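Local coordinates for holo-[acyl-carrier-protein] synthase (Helicobacter pylori, PDB 5XUK), which belongs to the 4'-phosphopantetheinyl transferase superfamily and holds coenzyme A in pockets that form where its subunits meet, at residues R26-S31 with A44-L49; L57-G62 with D90-Q95. All coordinates share one frame; numbering follows the deposited sequence.

Contact 1: residues R26-S31 with A44-L49; sequences RFLSPS and AGFFAL
Phe-27 and Phe-47 form a T-shaped pair in which Phe-47 supplies the edge and Phe-27 the face. The ring planes stand at 89° and the centroids lie 5.0 Å apart; CD1 of Phe-47 sits over the middle of the Phe-27 ring, almost equally far from all six carbons. CB of Phe-47 lies on the same side but outside the rim, 3.7 Å from Phe-27 CE2. With CG anti to N (chi1 -172°), Phe-47 leads its ring off so that the CD1 edge comes over Phe-27, whose CG, between backbone N and carbonyl carbon (chi1 72°), keeps that face towards the helix. One residue further on, an aliphatic branch meets an aromatic side chain: Leu-28 CD2 lies 3.8 Å from Phe-46 CB and near the plane of that ring, at its edge. Phe-46 also touches coenzyme A and packs on Ile-101 and Lys-74, so Leu-28 abuts a residue of the ligand pocket. Lys-50 NZ, further along helix 40-56, hydrogen-bonds to the carbonyl O of Phe-27. Beside this polar tie, the four touching side chains are buried and apolar, so the two segments are joined by van der Waals packing and the edge-to-face pair.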
loop_
_atom_site.group_PDB
_atom_site.type_symbol
_atom_site.label_atom_id
_atom_site.label_comp_id
_atom_site.label_asym_id
_atom_site.label_seq_id
_atom_site.Cartn_x
_atom_site.Cartn_y
_atom_site.Cartn_z
ATOM N N ARG A 26 -23.237 -10.682 1.038
ATOM C CA ARG A 26 -22.691 -10.421 2.375
ATOM C C ARG A 26 -21.849 -9.145 2.427
ATOM O O ARG A 26 -21.980 -8.373 3.366
ATOM C CB ARG A 26 -21.861 -11.612 2.882
ATOM C CG ARG A 26 -22.694 -12.806 3.347
ATOM C CD ARG A 26 -21.866 -14.089 3.409
ATOM N NE ARG A 26 -22.682 -15.276 3.696
ATOM C CZ ARG A 26 -22.241 -16.538 3.681
ATOM N NH1 ARG A 26 -23.080 -17.532 3.958
ATOM N NH2 ARG A 26 -20.972 -16.821 3.390
ATOM N N PHE A 27 -20.991 -8.897 1.438
ATOM C CA PHE A 27 -20.153 -7.675 1.513
ATOM C C PHE A 27 -20.457 -6.560 0.523
ATOM O O PHE A 27 -20.057 -5.405 0.750
ATOM C CB PHE A 27 -18.644 -8.007 1.521
ATOM C CG PHE A 27 -18.104 -8.487 0.211
ATOM C CD1 PHE A 27 -18.251 -9.803 -0.167
ATOM C CD2 PHE A 27 -17.398 -7.621 -0.631
ATOM C CE1 PHE A 27 -17.752 -10.245 -1.382
ATOM C CE2 PHE A 27 -16.883 -8.065 -1.840
ATOM C CZ PHE A 27 -17.066 -9.379 -2.217
ATOM N N LEU A 28 -21.188 -6.864 -0.548
ATOM C CA LEU A 28 -21.543 -5.828 -1.529
ATOM C C LEU A 28 -23.033 -5.538 -1.527
ATOM O O LEU A 28 -23.854 -6.435 -1.678
ATOM C CB LEU A 28 -21.067 -6.227 -2.935
ATOM C CG LEU A 28 -19.541 -6.318 -3.106
ATOM C CD1 LEU A 28 -19.167 -6.538 -4.562
ATOM C CD2 LEU A 28 -18.860 -5.063 -2.567
ATOM N N SER A 29 -23.368 -4.264 -1.358
ATOM C CA SER A 29 -24.701 -3.758 -1.644
ATOM C C SER A 29 -24.968 -3.789 -3.149
ATOM O O SER A 29 -24.020 -3.713 -3.923
ATOM C CB SER A 29 -24.782 -2.293 -1.229
ATOM O OG SER A 29 -24.097 -1.492 -2.203
ATOM N N PRO A 30 -26.261 -3.815 -3.569
ATOM C CA PRO A 30 -26.652 -3.843 -4.991
ATOM C C PRO A 30 -25.952 -2.826 -5.892
ATOM O O PRO A 30 -25.521 -3.193 -6.976
ATOM C CB PRO A 30 -28.160 -3.561 -4.933
ATOM C CG PRO A 30 -28.577 -4.247 -3.677
ATOM C CD PRO A 30 -27.452 -3.948 -2.699
ATOM N N SER A 31 -25.839 -1.582 -5.444
ATOM C CA SER A 31 -25.200 -0.550 -6.213
ATOM C C SER A 31 -23.706 -0.857 -6.385
ATOM O O SER A 31 -23.155 -0.624 -7.461
ATOM C CB SER A 31 -25.416 0.828 -5.564
ATOM O OG SER A 31 -24.826 0.914 -4.281
ATOM N N ALA A 44 -12.810 -8.607 -5.980
ATOM C CA ALA A 44 -11.592 -8.667 -5.146
ATOM C C ALA A 44 -11.194 -7.287 -4.619
ATOM O O ALA A 44 -10.959 -7.139 -3.434
ATOM C CB ALA A 44 -10.460 -9.304 -5.918
ATOM N N GLY A 45 -11.232 -6.268 -5.479
ATOM C CA GLY A 45 -10.858 -4.910 -5.112
ATOM C C GLY A 45 -11.725 -4.224 -4.089
ATOM O O GLY A 45 -11.209 -3.573 -3.170
ATOM N N PHE A 46 -13.050 -4.338 -4.241
ATOM C CA PHE A 46 -13.977 -3.775 -3.262
ATOM C C PHE A 46 -13.843 -4.529 -1.957
ATOM O O PHE A 46 -13.895 -3.947 -0.890
ATOM C CB PHE A 46 -15.440 -3.817 -3.757
ATOM C CG PHE A 46 -15.763 -2.791 -4.819
ATOM C CD1 PHE A 46 -14.750 -2.152 -5.555
ATOM C CD2 PHE A 46 -17.092 -2.486 -5.117
ATOM C CE1 PHE A 46 -15.058 -1.209 -6.533
ATOM C CE2 PHE A 46 -17.406 -1.556 -6.102
ATOM C CZ PHE A 46 -16.390 -0.917 -6.813
ATOM N N PHE A 47 -13.666 -5.825 -2.035
ATOM C CA PHE A 47 -13.430 -6.606 -0.833
ATOM C C PHE A 47 -12.181 -6.088 -0.108
ATOM O O PHE A 47 -12.211 -5.849 1.095
ATOM C CB PHE A 47 -13.237 -8.074 -1.192
ATOM C CG PHE A 47 -13.174 -8.978 0.003
ATOM C CD1 PHE A 47 -14.343 -9.484 0.569
ATOM C CD2 PHE A 47 -11.944 -9.312 0.581
ATOM C CE1 PHE A 47 -14.287 -10.307 1.681
ATOM C CE2 PHE A 47 -11.884 -10.143 1.698
ATOM C CZ PHE A 47 -13.055 -10.643 2.245
ATOM N N ALA A 48 -11.099 -5.876 -0.865
ATOM C CA ALA A 48 -9.829 -5.459 -0.291
ATOM C C ALA A 48 -9.997 -4.074 0.326
ATOM O O ALA A 48 -9.490 -3.791 1.423
ATOM C CB ALA A 48 -8.733 -5.478 -1.356
ATOM N N LEU A 49 -10.768 -3.228 -0.344
ATOM C CA LEU A 49 -10.991 -1.868 0.145
ATOM C C LEU A 49 -11.805 -1.833 1.426
ATOM O O LEU A 49 -11.628 -0.939 2.248
ATOM C CB LEU A 49 -11.688 -1.034 -0.939
ATOM C CG LEU A 49 -12.080 0.398 -0.602
ATOM C CD1 LEU A 49 -10.842 1.156 -0.202
ATOM C CD2 LEU A 49 -12.753 1.062 -1.798
#

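Contact 2: residues L57-G62 with D90-Q95; sequences LQVGIG and DYFNIQ. With COA (coenzyme A), chain B.
Leu-57 sets one methyl on an aromatic face and the other against an isoleucine, dividing its branches between two partners. The first is a CH-pi contact: CD1 stands 4.2 Å from the centroid of the Phe-92 ring, only 12° from the ring normal. On the opposite face of that ring lies CD2 of the adjacent Tyr-91, so Phe-92 is sandwiched between a methyl and a tyrosine edge. Phe-92 extends towards the loop with CG anti to its carbonyl carbon (chi1 -75°).

Other apolar contacts lie beside it. Leu-57 CD2 meets Ile-94 CD1 at 3.5 Å, a tight fit for two methyls, and Val-59 brings CG1 obliquely to 3.9 Å from Phe-92 CZ, the far end of the ring. Phe-92 thus illustrates a general point: a methyl, like the edge of another ring, can pack an aromatic face.

Polar interactions belong to the ligand side of the loop. The adenine amino group N6A of coenzyme A donates to Gln-58 O at 3.0 Å, and Ile-61 N donates to the ligand carbonyl O9P at 2.7 Å with a bent N-H...O angle of 138°. Both use backbone atoms, so the grip depends on the course of the chain. Gln-58, with positive phi, closes helix 40-56 in a Schellman motif, and Gly-60, also with positive phi, passes close to the ligand methyl CDP. The same ligand is held by Lys-55 and by Ser-42, Ser-102 and His-103 of the second subunit.

A second Schellman motif, with Asn-93 at positive phi, ends helix 86-91 and turns the chain towards strand 97-104. The contact therefore joins two helix exits, those of 40-56 and 86-91, and Leu-57 and Ile-94 both rest on Val-114 near the end of strand 107-114.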
loop_
_atom_site.group_PDB
_atom_site.type_symbol
_atom_site.label_atom_id
_atom_site.label_comp_id
_atom_site.label_asym_id
_atom_site.label_seq_id
_atom_site.Cartn_x
_atom_site.Cartn_y
_atom_site.Cartn_z
ATOM N N LEU A 57 -9.590 1.915 10.644
ATOM C CA LEU A 57 -10.362 2.297 11.841
ATOM C C LEU A 57 -10.015 1.399 13.050
ATOM O O LEU A 57 -10.563 1.585 14.134
ATOM C CB LEU A 57 -11.873 2.195 11.570
ATOM C CG LEU A 57 -12.512 3.057 10.474
ATOM C CD1 LEU A 57 -13.941 2.614 10.209
ATOM C CD2 LEU A 57 -12.476 4.533 10.831
ATOM N N GLN A 58 -9.159 0.401 12.831
ATOM C CA GLN A 58 -8.568 -0.447 13.889
ATOM C C GLN A 58 -9.531 -1.432 14.569
ATOM O O GLN A 58 -9.193 -2.051 15.602
ATOM C CB GLN A 58 -7.806 0.410 14.906
ATOM C CG GLN A 58 -6.743 1.282 14.243
ATOM C CD GLN A 58 -5.525 1.503 15.119
ATOM O OE1 GLN A 58 -5.577 2.244 16.100
ATOM N NE2 GLN A 58 -4.413 0.865 14.759
ATOM N N VAL A 59 -10.694 -1.641 13.948
ATOM C CA VAL A 59 -11.675 -2.593 14.468
ATOM C C VAL A 59 -11.762 -3.921 13.675
ATOM O O VAL A 59 -12.202 -4.944 14.214
ATOM C CB VAL A 59 -13.061 -1.934 14.589
ATOM C CG1 VAL A 59 -13.599 -1.525 13.219
ATOM C CG2 VAL A 59 -14.020 -2.880 15.285
ATOM N N GLY A 60 -11.340 -3.925 12.411
ATOM C CA GLY A 60 -11.597 -5.079 11.531
ATOM C C GLY A 60 -13.092 -5.226 11.226
ATOM O O GLY A 60 -13.909 -4.382 11.615
ATOM N N ILE A 61 -13.457 -6.277 10.505
ATOM C CA ILE A 61 -14.858 -6.525 10.217
ATOM C C ILE A 61 -15.374 -7.435 11.309
ATOM O O ILE A 61 -15.089 -8.627 11.310
ATOM C CB ILE A 61 -15.075 -7.189 8.847
ATOM C CG1 ILE A 61 -14.571 -6.276 7.719
ATOM C CG2 ILE A 61 -16.547 -7.531 8.658
ATOM C CD1 ILE A 61 -15.348 -4.994 7.557
ATOM N N GLY A 62 -16.106 -6.857 12.252
ATOM C CA GLY A 62 -16.716 -7.617 13.340
ATOM C C GLY A 62 -18.121 -7.117 13.589
ATOM O O GLY A 62 -18.883 -6.925 12.642
ATOM N N ASP A 90 -19.926 9.184 12.945
ATOM C CA ASP A 90 -19.822 9.854 14.247
ATOM C C ASP A 90 -19.285 8.934 15.340
ATOM O O ASP A 90 -18.432 9.352 16.124
ATOM C CB ASP A 90 -21.175 10.438 14.677
ATOM C CG ASP A 90 -21.340 11.892 14.268
ATOM O OD1 ASP A 90 -20.622 12.353 13.352
ATOM O OD2 ASP A 90 -22.195 12.573 14.872
ATOM N N TYR A 91 -19.772 7.694 15.393
ATOM C CA TYR A 91 -19.298 6.726 16.391
ATOM C C TYR A 91 -17.783 6.526 16.344
ATOM O O TYR A 91 -17.143 6.390 17.388
ATOM C CB TYR A 91 -19.987 5.372 16.224
ATOM C CG TYR A 91 -19.354 4.291 17.072
ATOM C CD1 TYR A 91 -19.476 4.308 18.456
ATOM C CD2 TYR A 91 -18.610 3.267 16.493
ATOM C CE1 TYR A 91 -18.888 3.328 19.243
ATOM C CE2 TYR A 91 -18.022 2.279 17.269
ATOM C CZ TYR A 91 -18.162 2.316 18.644
ATOM O OH TYR A 91 -17.576 1.342 19.418
ATOM N N PHE A 92 -17.222 6.494 15.134
ATOM C CA PHE A 92 -15.768 6.393 14.945
ATOM C C PHE A 92 -15.110 7.769 14.905
ATOM O O PHE A 92 -13.883 7.870 14.959
ATOM C CB PHE A 92 -15.429 5.601 13.670
ATOM C CG PHE A 92 -15.636 4.115 13.805
ATOM C CD1 PHE A 92 -16.690 3.480 13.170
ATOM C CD2 PHE A 92 -14.776 3.353 14.576
ATOM C CE1 PHE A 92 -16.885 2.115 13.304
ATOM C CE2 PHE A 92 -14.962 1.985 14.709
ATOM C CZ PHE A 92 -16.019 1.364 14.073
ATOM N N ASN A 93 -15.928 8.817 14.798
ATOM C CA ASN A 93 -15.462 10.207 14.829
ATOM C C ASN A 93 -14.565 10.544 13.628
ATOM O O ASN A 93 -13.410 10.952 13.789
ATOM C CB ASN A 93 -14.755 10.498 16.167
ATOM C CG ASN A 93 -14.722 11.982 16.514
ATOM O OD1 ASN A 93 -14.835 12.849 15.642
ATOM N ND2 ASN A 93 -14.559 12.276 17.799
ATOM N N ILE A 94 -15.122 10.388 12.429
ATOM C CA ILE A 94 -14.361 10.516 11.185
ATOM C C ILE A 94 -14.636 11.839 10.489
ATOM O O ILE A 94 -15.784 12.229 10.313
ATOM C CB ILE A 94 -14.707 9.379 10.193
ATOM C CG1 ILE A 94 -14.561 8.002 10.855
ATOM C CG2 ILE A 94 -13.849 9.473 8.937
ATOM C CD1 ILE A 94 -13.266 7.808 11.621
ATOM N N GLN A 95 -13.569 12.514 10.077
ATOM C CA GLN A 95 -13.679 13.744 9.300
ATOM C C GLN A 95 -13.772 13.407 7.811
ATOM O O GLN A 95 -14.622 13.943 7.095
ATOM C CB GLN A 95 -12.472 14.650 9.567
ATOM C CG GLN A 95 -12.335 15.092 11.021
ATOM C CD GLN A 95 -10.923 14.923 11.563
ATOM O OE1 GLN A 95 -9.942 15.287 10.910
ATOM N NE2 GLN A 95 -10.816 14.365 12.762
HETATM N N1A COA B . -7.147 -3.356 13.125
HETATM C C2A COA B . -6.109 -3.199 12.276
HETATM N N3A COA B . -5.413 -4.237 11.778
HETATM C C4A COA B . -5.721 -5.497 12.130
HETATM C C5A COA B . -6.838 -5.739 13.052
HETATM C C6A COA B . -7.569 -4.560 13.550
HETATM N N6A COA B . -8.620 -4.685 14.402
HETATM N N7A COA B . -6.913 -7.069 13.223
HETATM C C8A COA B . -5.943 -7.653 12.469
HETATM N N9A COA B . -5.226 -6.692 11.826
HETATM C C1B COA B . -4.072 -6.917 10.948
HETATM C C2B COA B . -3.019 -7.746 11.691
HETATM O O2B COA B . -1.727 -7.139 11.651
HETATM C C3B COA B . -2.966 -9.068 10.963
HETATM O O3B COA B . -1.652 -9.591 10.797
HETATM P P3B COA B . -0.856 -10.352 11.993
HETATM O O7A COA B . -1.940 -11.053 12.786
HETATM O O8A COA B . 0.027 -11.343 11.280
HETATM O O9A COA B . -0.155 -9.196 12.685
HETATM C C4B COA B . -3.543 -8.705 9.618
HETATM O O4B COA B . -4.500 -7.668 9.822
HETATM C C5B COA B . -4.167 -9.891 8.924
HETATM O O5B COA B . -3.779 -9.708 7.581
HETATM P P1A COA B . -4.718 -10.091 6.372
HETATM O O1A COA B . -4.453 -11.574 6.219
HETATM O O2A COA B . -4.548 -9.147 5.206
HETATM O O3A COA B . -6.135 -9.724 6.984
HETATM P P2A COA B . -7.464 -10.395 6.397
HETATM O O4A COA B . -7.860 -9.692 5.105
HETATM O O5A COA B . -7.251 -11.898 6.396
HETATM O O6A COA B . -8.484 -10.006 7.595
HETATM C CBP COA B . -9.544 -8.635 9.334
HETATM C CCP COA B . -8.270 -8.942 8.541
HETATM C CDP COA B . -9.234 -8.546 10.820
HETATM C CEP COA B . -10.105 -7.294 8.881
HETATM C CAP COA B . -10.546 -9.782 9.102
HETATM O OAP COA B . -10.228 -10.874 9.971
HETATM C C9P COA B . -11.980 -9.413 9.324
HETATM O O9P COA B . -12.318 -8.751 10.294
HETATM N N8P COA B . -12.831 -9.880 8.408
#

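How the contacts relate
Contacts 1 and 2 follow one another along the chain, the first closing before the second opens, and helix 40-56 connects them: 44-49 lies within it and 57-62 is the loop that leaves it. Their centres are about 18 Å apart and their nearest atoms about 7 Å, so they do not touch. Contact 1 is near the centre of the chain, contact 2 towards its periphery, and both neighbour strand 107-114 of the three-stranded sheet. Each borders a coenzyme A, but not the same molecule. Helix 40-56 and its exit loop thus serve two ligands, one through Phe-46 and one, shared with the second subunit, through the loop backbone.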